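Restriction endonuclease (Mycobacterium sp., PDB 4F0Q) probably cleaves DNA in response to cytosine methylation, acting as a tetrameric, magnesium-binding restriction endonuclease. Local coordinates at residues 310-315 and 382-387; 416-421 and 428-433. One frame throughout, in Å; residues are numbered along the deposited sequence.

Interaction 1 (310-315 with 382-387) and interaction 2 (416-421 with 428-433) lie in the part of the chain that carries the nuclease fold, their centres about 16 Å apart. They follow one another along the sequence and meet in space: helix 297-314 turns Phe312 to the sheet, while Glu310 and Val311 pack on helix 411-425. Val311 CG2 lies 3.7 Å from Thr417 OG1, and Glu310 CG lies 3.9 Å from Met421 CG. A magnesium ion at Asp334, Gln355 and Ala356 is about 11 Å from the side chain of Val384, so interaction 1 lies near the metal site without forming part of it. Both contacts also touch the second subunit.

Interaction 1. Residues 310-315 and 382-387; sequences EVFRES and IGVYVT
Phe312 reaches from helix 297-314 and sets its ring against Ile382 and Val384 of strand 381-387. The ring and the Ile382 side chain approach from opposite directions, and their meeting is oblique. Ile382 touches with the end of its long branch: CD1 is 3.7 Å from Phe312 CZ and 3.8 Å from Phe312 CE1. Val384 comes in less closely, its CB 4.3 Å from Phe312 CE2, so the two aliphatic residues touch different stretches of the ring's outer end. Phe312 gets there with CG anti to its carbonyl carbon (chi1 -79°). In Ile382, CG1 stands between the backbone N and the carbonyl carbon (chi1 66°), and a nearly extended chi2 (168°) brings CD1 to the ring.

A long flat ring suits Phe312 because it spans the gap between backbones, whose nearest CA atoms, of Phe312 and Val384, are 9.9 Å apart. The branched Ile382 and Val384 suit a strand, and both bonds to CB point to the helix; Gly383 between them has no side chain. The Tyr319 ring meets that of Phe312 with the planes nearly parallel. Along the helix, Arg313 pairs with Glu310, three residues earlier, and also packs on Arg253 of the second subunit: Arg313 NH2 is 3.0 Å from Glu310 OE2, while Arg313 NE meets Glu310 OE1 from above the carboxylate plane.

A helix covering a mixed central sheet, with metal-binding residues on strand 347-357 (Gln355, Ala356) and just before strand 335-342 (Asp334), is characteristic of the PD-(D/E)XK nuclease core.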
loop_
_atom_site.group_PDB
_atom_site.type_symbol
_atom_site.label_atom_id
_atom_site.label_comp_id
_atom_site.label_asym_id
_atom_site.label_seq_id
_atom_site.Cartn_x
_atom_site.Cartn_y
_atom_site.Cartn_z
ATOM N N GLU A 310 10.407 -12.210 -4.564
ATOM C CA GLU A 310 9.752 -13.360 -5.181
ATOM C C GLU A 310 8.299 -13.508 -4.723
ATOM O O GLU A 310 7.394 -13.719 -5.536
ATOM C CB GLU A 310 10.533 -14.644 -4.886
ATOM C CG GLU A 310 9.942 -15.894 -5.517
ATOM C CD GLU A 310 10.021 -15.886 -7.033
ATOM O OE1 GLU A 310 10.918 -15.211 -7.583
ATOM O OE2 GLU A 310 9.182 -16.553 -7.676
ATOM N N VAL A 311 8.088 -13.393 -3.416
ATOM C CA VAL A 311 6.759 -13.500 -2.825
ATOM C C VAL A 311 5.830 -12.427 -3.381
ATOM O O VAL A 311 4.671 -12.698 -3.693
ATOM C CB VAL A 311 6.817 -13.399 -1.284
ATOM C CG1 VAL A 311 5.428 -13.222 -0.697
ATOM C CG2 VAL A 311 7.489 -14.630 -0.695
ATOM N N PHE A 312 6.347 -11.210 -3.516
ATOM C CA PHE A 312 5.560 -10.127 -4.090
ATOM C C PHE A 312 5.251 -10.336 -5.570
ATOM O O PHE A 312 4.123 -10.103 -6.001
ATOM C CB PHE A 312 6.225 -8.769 -3.858
ATOM C CG PHE A 312 6.023 -8.228 -2.471
ATOM C CD1 PHE A 312 4.751 -7.924 -2.012
ATOM C CD2 PHE A 312 7.102 -8.016 -1.629
ATOM C CE1 PHE A 312 4.557 -7.424 -0.739
ATOM C CE2 PHE A 312 6.917 -7.517 -0.354
ATOM C CZ PHE A 312 5.642 -7.220 0.092
ATOM N N ARG A 313 6.237 -10.782 -6.342
ATOM C CA ARG A 313 5.999 -11.027 -7.762
ATOM C C ARG A 313 5.051 -12.197 -7.984
ATOM O O ARG A 313 4.418 -12.303 -9.032
ATOM C CB ARG A 313 7.309 -11.267 -8.515
ATOM C CG ARG A 313 7.694 -12.728 -8.712
ATOM C CD ARG A 313 8.627 -12.894 -9.880
ATOM N NE ARG A 313 9.219 -14.229 -9.936
ATOM C CZ ARG A 313 8.741 -15.242 -10.652
ATOM N NH1 ARG A 313 7.642 -15.084 -11.370
ATOM N NH2 ARG A 313 9.364 -16.414 -10.652
ATOM N N GLU A 314 4.962 -13.076 -6.992
ATOM C CA GLU A 314 4.103 -14.251 -7.088
ATOM C C GLU A 314 2.634 -13.840 -7.118
ATOM O O GLU A 314 1.789 -14.547 -7.670
ATOM C CB GLU A 314 4.368 -15.212 -5.921
ATOM C CG GLU A 314 3.569 -16.513 -5.970
ATOM C CD GLU A 314 4.036 -17.461 -7.062
ATOM O OE1 GLU A 314 5.132 -17.240 -7.617
ATOM O OE2 GLU A 314 3.305 -18.426 -7.368
ATOM N N SER A 315 2.342 -12.687 -6.524
ATOM C CA SER A 315 0.985 -12.159 -6.487
ATOM C C SER A 315 0.726 -11.221 -7.659
ATOM O O SER A 315 -0.287 -10.521 -7.690
ATOM C CB SER A 315 0.745 -11.414 -5.174
ATOM O OG SER A 315 0.989 -12.252 -4.059
ATOM N N ILE A 382 4.532 -0.119 2.868
ATOM C CA ILE A 382 4.188 -1.425 3.414
ATOM C C ILE A 382 5.434 -2.078 3.993
ATOM O O ILE A 382 6.554 -1.676 3.683
ATOM C CB ILE A 382 3.570 -2.359 2.356
ATOM C CG1 ILE A 382 4.601 -2.709 1.282
ATOM C CG2 ILE A 382 2.328 -1.727 1.742
ATOM C CD1 ILE A 382 4.176 -3.842 0.380
ATOM N N GLY A 383 5.239 -3.084 4.836
ATOM C CA GLY A 383 6.356 -3.774 5.450
ATOM C C GLY A 383 6.404 -5.241 5.077
ATOM O O GLY A 383 5.457 -5.773 4.501
ATOM N N VAL A 384 7.518 -5.891 5.397
ATOM C CA VAL A 384 7.646 -7.331 5.207
ATOM C C VAL A 384 8.641 -7.919 6.209
ATOM O O VAL A 384 9.761 -7.431 6.350
ATOM C CB VAL A 384 8.036 -7.694 3.752
ATOM C CG1 VAL A 384 9.248 -6.895 3.295
ATOM C CG2 VAL A 384 8.281 -9.191 3.616
ATOM N N TYR A 385 8.216 -8.959 6.919
ATOM C CA TYR A 385 9.048 -9.568 7.949
ATOM C C TYR A 385 9.370 -11.018 7.600
ATOM O O TYR A 385 8.490 -11.878 7.594
ATOM C CB TYR A 385 8.353 -9.484 9.312
ATOM C CG TYR A 385 9.293 -9.446 10.499
ATOM C CD1 TYR A 385 10.333 -10.360 10.625
ATOM C CD2 TYR A 385 9.143 -8.488 11.495
ATOM C CE1 TYR A 385 11.191 -10.325 11.709
ATOM C CE2 TYR A 385 9.997 -8.445 12.583
ATOM C CZ TYR A 385 11.016 -9.365 12.684
ATOM O OH TYR A 385 11.867 -9.324 13.764
ATOM N N VAL A 386 10.640 -11.278 7.310
ATOM C CA VAL A 386 11.104 -12.613 6.955
ATOM C C VAL A 386 11.864 -13.255 8.113
ATOM O O VAL A 386 12.840 -12.694 8.626
ATOM C CB VAL A 386 12.007 -12.579 5.709
ATOM C CG1 VAL A 386 12.452 -13.985 5.336
ATOM C CG2 VAL A 386 11.282 -11.918 4.548
ATOM N N THR A 387 11.407 -14.433 8.523
ATOM C CA THR A 387 12.035 -15.148 9.626
ATOM C C THR A 387 12.011 -16.655 9.395
ATOM O O THR A 387 11.145 -17.172 8.686
ATOM C CB THR A 387 11.360 -14.811 10.975
ATOM O OG1 THR A 387 11.979 -15.560 12.029
ATOM C CG2 THR A 387 9.873 -15.135 10.928
#

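Interaction 2. Residues 416-421 and 428-433; sequences ATVRRM and GDLDAL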
loop_
_atom_site.group_PDB
_atom_site.type_symbol
_atom_site.label_atom_id
_atom_site.label_comp_id
_atom_site.label_asym_id
_atom_site.label_seq_id
_atom_site.Cartn_x
_atom_site.Cartn_y
_atom_site.Cartn_z
ATOM N N ALA A 416 9.559 -22.815 1.291
ATOM C CA ALA A 416 8.907 -23.082 0.012
ATOM C C ALA A 416 9.406 -22.136 -1.077
ATOM O O ALA A 416 9.741 -22.565 -2.188
ATOM C CB ALA A 416 7.395 -22.978 0.157
ATOM N N THR A 417 9.457 -20.849 -0.746
ATOM C CA THR A 417 9.905 -19.828 -1.685
ATOM C C THR A 417 11.350 -20.063 -2.104
ATOM O O THR A 417 11.671 -20.025 -3.289
ATOM C CB THR A 417 9.784 -18.414 -1.085
ATOM O OG1 THR A 417 8.445 -18.201 -0.621
ATOM C CG2 THR A 417 10.134 -17.361 -2.124
ATOM N N VAL A 418 12.215 -20.309 -1.125
ATOM C CA VAL A 418 13.627 -20.567 -1.386
ATOM C C VAL A 418 13.814 -21.803 -2.263
ATOM O O VAL A 418 14.606 -21.791 -3.206
ATOM C CB VAL A 418 14.428 -20.716 -0.070
ATOM C CG1 VAL A 418 15.749 -21.423 -0.314
ATOM C CG2 VAL A 418 14.661 -19.352 0.565
ATOM N N ARG A 419 13.071 -22.862 -1.958
ATOM C CA ARG A 419 13.118 -24.080 -2.762
ATOM C C ARG A 419 12.688 -23.819 -4.204
ATOM O O ARG A 419 13.320 -24.307 -5.146
ATOM C CB ARG A 419 12.256 -25.177 -2.135
ATOM C CG ARG A 419 12.950 -25.947 -1.024
ATOM C CD ARG A 419 11.993 -26.896 -0.327
ATOM N NE ARG A 419 11.144 -27.612 -1.273
ATOM C CZ ARG A 419 11.487 -28.742 -1.882
ATOM N NH1 ARG A 419 12.671 -29.291 -1.645
ATOM N NH2 ARG A 419 10.648 -29.322 -2.729
ATOM N N ARG A 420 11.620 -23.045 -4.372
ATOM C CA ARG A 420 11.148 -22.681 -5.707
ATOM C C ARG A 420 12.210 -21.893 -6.476
ATOM O O ARG A 420 12.503 -22.198 -7.633
ATOM C CB ARG A 420 9.855 -21.868 -5.618
ATOM C CG ARG A 420 9.149 -21.677 -6.953
ATOM C CD ARG A 420 8.006 -20.673 -6.851
ATOM N NE ARG A 420 7.131 -20.941 -5.714
ATOM C CZ ARG A 420 7.049 -20.168 -4.635
ATOM N NH1 ARG A 420 7.784 -19.068 -4.549
ATOM N NH2 ARG A 420 6.227 -20.489 -3.645
ATOM N N MET A 421 12.779 -20.884 -5.822
ATOM C CA MET A 421 13.819 -20.044 -6.412
ATOM C C MET A 421 15.015 -20.871 -6.864
ATOM O O MET A 421 15.498 -20.734 -7.989
ATOM C CB MET A 421 14.291 -18.996 -5.401
ATOM C CG MET A 421 13.256 -17.940 -5.048
ATOM S SD MET A 421 13.683 -17.025 -3.551
ATOM C CE MET A 421 15.297 -16.382 -3.982
ATOM N N GLY A 428 18.482 -26.505 -8.805
ATOM C CA GLY A 428 18.219 -27.204 -7.561
ATOM C C GLY A 428 19.410 -27.244 -6.624
ATOM O O GLY A 428 19.497 -28.115 -5.757
ATOM N N ASP A 429 20.329 -26.297 -6.793
ATOM C CA ASP A 429 21.502 -26.204 -5.927
ATOM C C ASP A 429 21.382 -25.031 -4.957
ATOM O O ASP A 429 21.592 -23.875 -5.327
ATOM C CB ASP A 429 22.777 -26.081 -6.761
ATOM C CG ASP A 429 24.034 -26.190 -5.921
ATOM O OD1 ASP A 429 23.966 -26.769 -4.818
ATOM O OD2 ASP A 429 25.092 -25.700 -6.371
ATOM N N LEU A 430 21.034 -25.346 -3.713
ATOM C CA LEU A 430 20.831 -24.343 -2.673
ATOM C C LEU A 430 22.112 -23.562 -2.389
ATOM O O LEU A 430 22.079 -22.357 -2.097
ATOM C CB LEU A 430 20.329 -25.023 -1.398
ATOM C CG LEU A 430 19.980 -24.134 -0.207
ATOM C CD1 LEU A 430 18.916 -23.122 -0.592
ATOM C CD2 LEU A 430 19.518 -24.983 0.968
ATOM N N ASP A 431 23.240 -24.256 -2.488
ATOM C CA ASP A 431 24.539 -23.654 -2.219
ATOM C C ASP A 431 24.841 -22.471 -3.131
ATOM O O ASP A 431 25.508 -21.528 -2.718
ATOM C CB ASP A 431 25.654 -24.692 -2.338
ATOM C CG ASP A 431 27.019 -24.106 -2.055
ATOM O OD1 ASP A 431 27.415 -24.062 -0.871
ATOM O OD2 ASP A 431 27.696 -23.685 -3.017
ATOM N N ALA A 432 24.360 -22.522 -4.369
ATOM C CA ALA A 432 24.579 -21.424 -5.304
ATOM C C ALA A 432 23.932 -20.145 -4.780
ATOM O O ALA A 432 24.563 -19.085 -4.734
ATOM C CB ALA A 432 24.028 -21.778 -6.678
ATOM N N LEU A 433 22.674 -20.263 -4.361
ATOM C CA LEU A 433 21.941 -19.136 -3.799
ATOM C C LEU A 433 22.566 -18.648 -2.495
ATOM O O LEU A 433 22.771 -17.444 -2.311
ATOM C CB LEU A 433 20.475 -19.505 -3.570
ATOM C CG LEU A 433 19.605 -18.423 -2.926
ATOM C CD1 LEU A 433 19.592 -17.166 -3.780
ATOM C CD2 LEU A 433 18.191 -18.931 -2.694
#
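No flat group enters the seam where Val418 and Met421 meet Leu430 and Leu433; the guanidinium of Arg420 lies well away from it, with Ala416 O over the centre of one face, 4.3 Å above the plane. The seam itself is wholly aliphatic and thioether in character, with no hydrogen bond across it. Val418 CG1 is its hub: it lies 3.6 Å from Leu430 CD1 and 4.2 Å from Leu433 CD2, so one methyl touches both leucines, which stand three residues apart on the second helix. Val418 and Leu430 cross at about a right angle, as do Met421 and Leu433.

Met421 begins by pointing alongside the contact, but its flexible chain turns about its CG-SD bond (chi3 57°) and brings CE to 4.1 Å from Leu433 CD2. An unbranched thioether suits such a bend, whereas the compact valine suits a spot where it already faces its partners. Both leucines hold CG anti to the backbone N, which extends their methyls from the helix.

Gly428, at a positive phi of 78°, lies in the short turn and shares a backbone hydrogen bond with Val422. The seam thus packs the start of helix 430-440 against the preceding helix 411-425, to which a short turn connects it. Helix 297-314 adds Val307 against Val418 and Leu303 against Leu433, while Leu254 of the second subunit packs on both Met421 and Leu433.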